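BIFUNCTIONAL PROTEIN Proline utilization A (PutA) (Corynebacterium freiburgense, PDB 5UX5) catalyses the two-step oxidation of proline to glutamate, joining an FAD-dependent proline dehydrogenase and an NAD-dependent aldehyde dehydrogenase in one chain. Local coordinates at residues A637-E641 with D642-L646. Residues are numbered along the deposited sequence; the frame is centred on the assembly and turned at random.
Sequences AGIGE and DLVQL
The carbonyl O of G640 takes two backbone N-H groups. V644 N lies 3.1 Å from G640 O, nearly in line with the C=O, and its N-H points almost straight at the oxygen (173°). L643 N, 3.0 Å from the same G640 O, comes in from above the carbonyl plane and makes a more bent bond. Together they close a tight turn over E641 and D642 before strand 644-646. On the apolar side, I639 uses its CG2 branch, which stands anti to the backbone N. That methyl sits 3.7 Å from V644 CG2, and I639 CG2 is equally far from L643 CD1. The I639 and L643 side chains cross at about a right angle. L609 of helix 599-611 packs against all three residues. Nearer the solvent, E641 CG passes 3.7 Å from Q645 OE1, with the carboxylate and amide planes 70° apart; this is a van der Waals contact. R635 of helix 624-636 donates NH1 to I639 O and NH2 to V644 O, tying the residues flanking the turn. The segment links helix 624-636 to a parallel strand of the Rossmann-type NAD-binding domain. Two bonds to one carbonyl suggest a firmly held turn, packed by apolar branches against neighbouring helices.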
ATOM      1  N   ALA A 637      17.433   1.565  23.746  1.00 38.18           N
ATOM      2  CA  ALA A 637      18.294   0.723  22.923  1.00 36.93           C
ATOM      3  C   ALA A 637      19.773   0.858  23.246  1.00 38.61           C
ATOM      4  O   ALA A 637      20.564   0.043  22.765  1.00 34.96           O
ATOM      5  CB  ALA A 637      18.086   1.036  21.442  1.00 30.43           C
ATOM      6  N   GLY A 638      20.162   1.846  24.045  1.00 39.83           N
ATOM      7  CA  GLY A 638      21.556   2.093  24.330  1.00 32.26           C
ATOM      8  C   GLY A 638      22.148   3.250  23.562  1.00 37.75           C
ATOM      9  O   GLY A 638      23.345   3.520  23.712  1.00 40.15           O
ATOM     10  N   ILE A 639      21.354   3.942  22.749  1.00 33.12           N
ATOM     11  CA  ILE A 639      21.844   5.081  21.982  1.00 33.37           C
ATOM     12  C   ILE A 639      21.674   6.306  22.870  1.00 38.73           C
ATOM     13  O   ILE A 639      20.614   6.926  22.910  1.00 50.49           O
ATOM     14  CB  ILE A 639      21.108   5.227  20.664  1.00 31.68           C
ATOM     15  CG1 ILE A 639      21.242   3.932  19.850  1.00 27.85           C
ATOM     16  CG2 ILE A 639      21.636   6.445  19.941  1.00 28.22           C
ATOM     17  CD1 ILE A 639      20.279   3.824  18.687  1.00 26.76           C
ATOM     18  N   GLY A 640      22.732   6.650  23.603  1.00 38.60           N
ATOM     19  CA  GLY A 640      22.671   7.674  24.632  1.00 38.71           C
ATOM     20  C   GLY A 640      23.047   9.062  24.132  1.00 43.36           C
ATOM     21  O   GLY A 640      23.218   9.308  22.935  1.00 41.08           O
ATOM     22  N   GLU A 641      23.207   9.984  25.089  1.00 47.72           N
ATOM     23  CA  GLU A 641      23.482  11.371  24.725  1.00 49.36           C
ATOM     24  C   GLU A 641      24.878  11.589  24.159  1.00 46.44           C
ATOM     25  O   GLU A 641      25.126  12.660  23.603  1.00 42.38           O
ATOM     26  CB  GLU A 641      23.273  12.294  25.919  1.00 55.78           C
ATOM     27  CG  GLU A 641      21.830  12.413  26.355  1.00 61.11           C
ATOM     28  CD  GLU A 641      21.651  13.412  27.474  1.00 71.99           C
ATOM     29  OE1 GLU A 641      22.677  13.825  28.063  1.00 78.46           O
ATOM     30  OE2 GLU A 641      20.490  13.782  27.765  1.00 73.94           O
ATOM     31  N   ASP A 642      25.780  10.614  24.255  1.00 49.23           N
ATOM     32  CA  ASP A 642      27.071  10.691  23.576  1.00 44.57           C
ATOM     33  C   ASP A 642      27.001  10.251  22.122  1.00 46.93           C
ATOM     34  O   ASP A 642      28.024  10.271  21.427  1.00 55.54           O
ATOM     35  CB  ASP A 642      28.104   9.848  24.320  1.00 54.19           C
ATOM     36  CG  ASP A 642      27.576   8.469  24.695  1.00 70.26           C
ATOM     37  OD1 ASP A 642      26.362   8.216  24.503  1.00 69.51           O
ATOM     38  OD2 ASP A 642      28.380   7.645  25.194  1.00 76.81           O
ATOM     39  N   LEU A 643      25.828   9.873  21.639  1.00 44.21           N
ATOM     40  CA  LEU A 643      25.669   9.351  20.292  1.00 40.72           C
ATOM     41  C   LEU A 643      24.686  10.155  19.467  1.00 38.83           C
ATOM     42  O   LEU A 643      24.976  10.520  18.325  1.00 35.19           O
ATOM     43  CB  LEU A 643      25.177   7.907  20.361  1.00 45.17           C
ATOM     44  CG  LEU A 643      26.118   6.788  19.961  1.00 48.73           C
ATOM     45  CD1 LEU A 643      25.248   5.573  19.920  1.00 49.33           C
ATOM     46  CD2 LEU A 643      26.732   7.067  18.608  1.00 46.51           C
ATOM     47  N   VAL A 644      23.504  10.392  20.012  1.00 41.93           N
ATOM     48  CA  VAL A 644      22.441  11.141  19.368  1.00 36.49           C
ATOM     49  C   VAL A 644      21.946  12.191  20.338  1.00 39.95           C
ATOM     50  O   VAL A 644      21.770  11.908  21.525  1.00 45.84           O
ATOM     51  CB  VAL A 644      21.296  10.211  18.948  1.00 34.44           C
ATOM     52  CG1 VAL A 644      20.063  11.026  18.634  1.00 31.58           C
ATOM     53  CG2 VAL A 644      21.750   9.380  17.756  1.00 33.02           C
ATOM     54  N   GLN A 645      21.736  13.404  19.840  1.00 41.46           N
ATOM     55  CA  GLN A 645      21.318  14.522  20.671  1.00 35.84           C
ATOM     56  C   GLN A 645      20.133  15.216  20.005  1.00 35.74           C
ATOM     57  O   GLN A 645      20.176  15.506  18.806  1.00 30.09           O
ATOM     58  CB  GLN A 645      22.500  15.459  20.893  1.00 40.75           C
ATOM     59  CG  GLN A 645      22.353  16.394  22.058  1.00 51.00           C
ATOM     60  CD  GLN A 645      22.457  15.706  23.395  1.00 58.77           C
ATOM     61  OE1 GLN A 645      21.451  15.231  23.933  1.00 61.63           O
ATOM     62  NE2 GLN A 645      23.658  15.673  23.958  1.00 34.99           N
ATOM     63  N   LEU A 646      19.049  15.398  20.761  1.00 36.94           N
ATOM     64  CA  LEU A 646      17.814  16.008  20.275  1.00 31.83           C
ATOM     65  C   LEU A 646      17.831  17.475  20.671  1.00 42.41           C
ATOM     66  O   LEU A 646      17.910  17.786  21.862  1.00 42.34           O
ATOM     67  CB  LEU A 646      16.599  15.310  20.881  1.00 32.98           C
ATOM     68  CG  LEU A 646      15.146  15.708  20.574  1.00 32.30           C
ATOM     69  CD1 LEU A 646      14.803  15.629  19.122  1.00 31.04           C
ATOM     70  CD2 LEU A 646      14.229  14.793  21.343  1.00 35.38           C
TER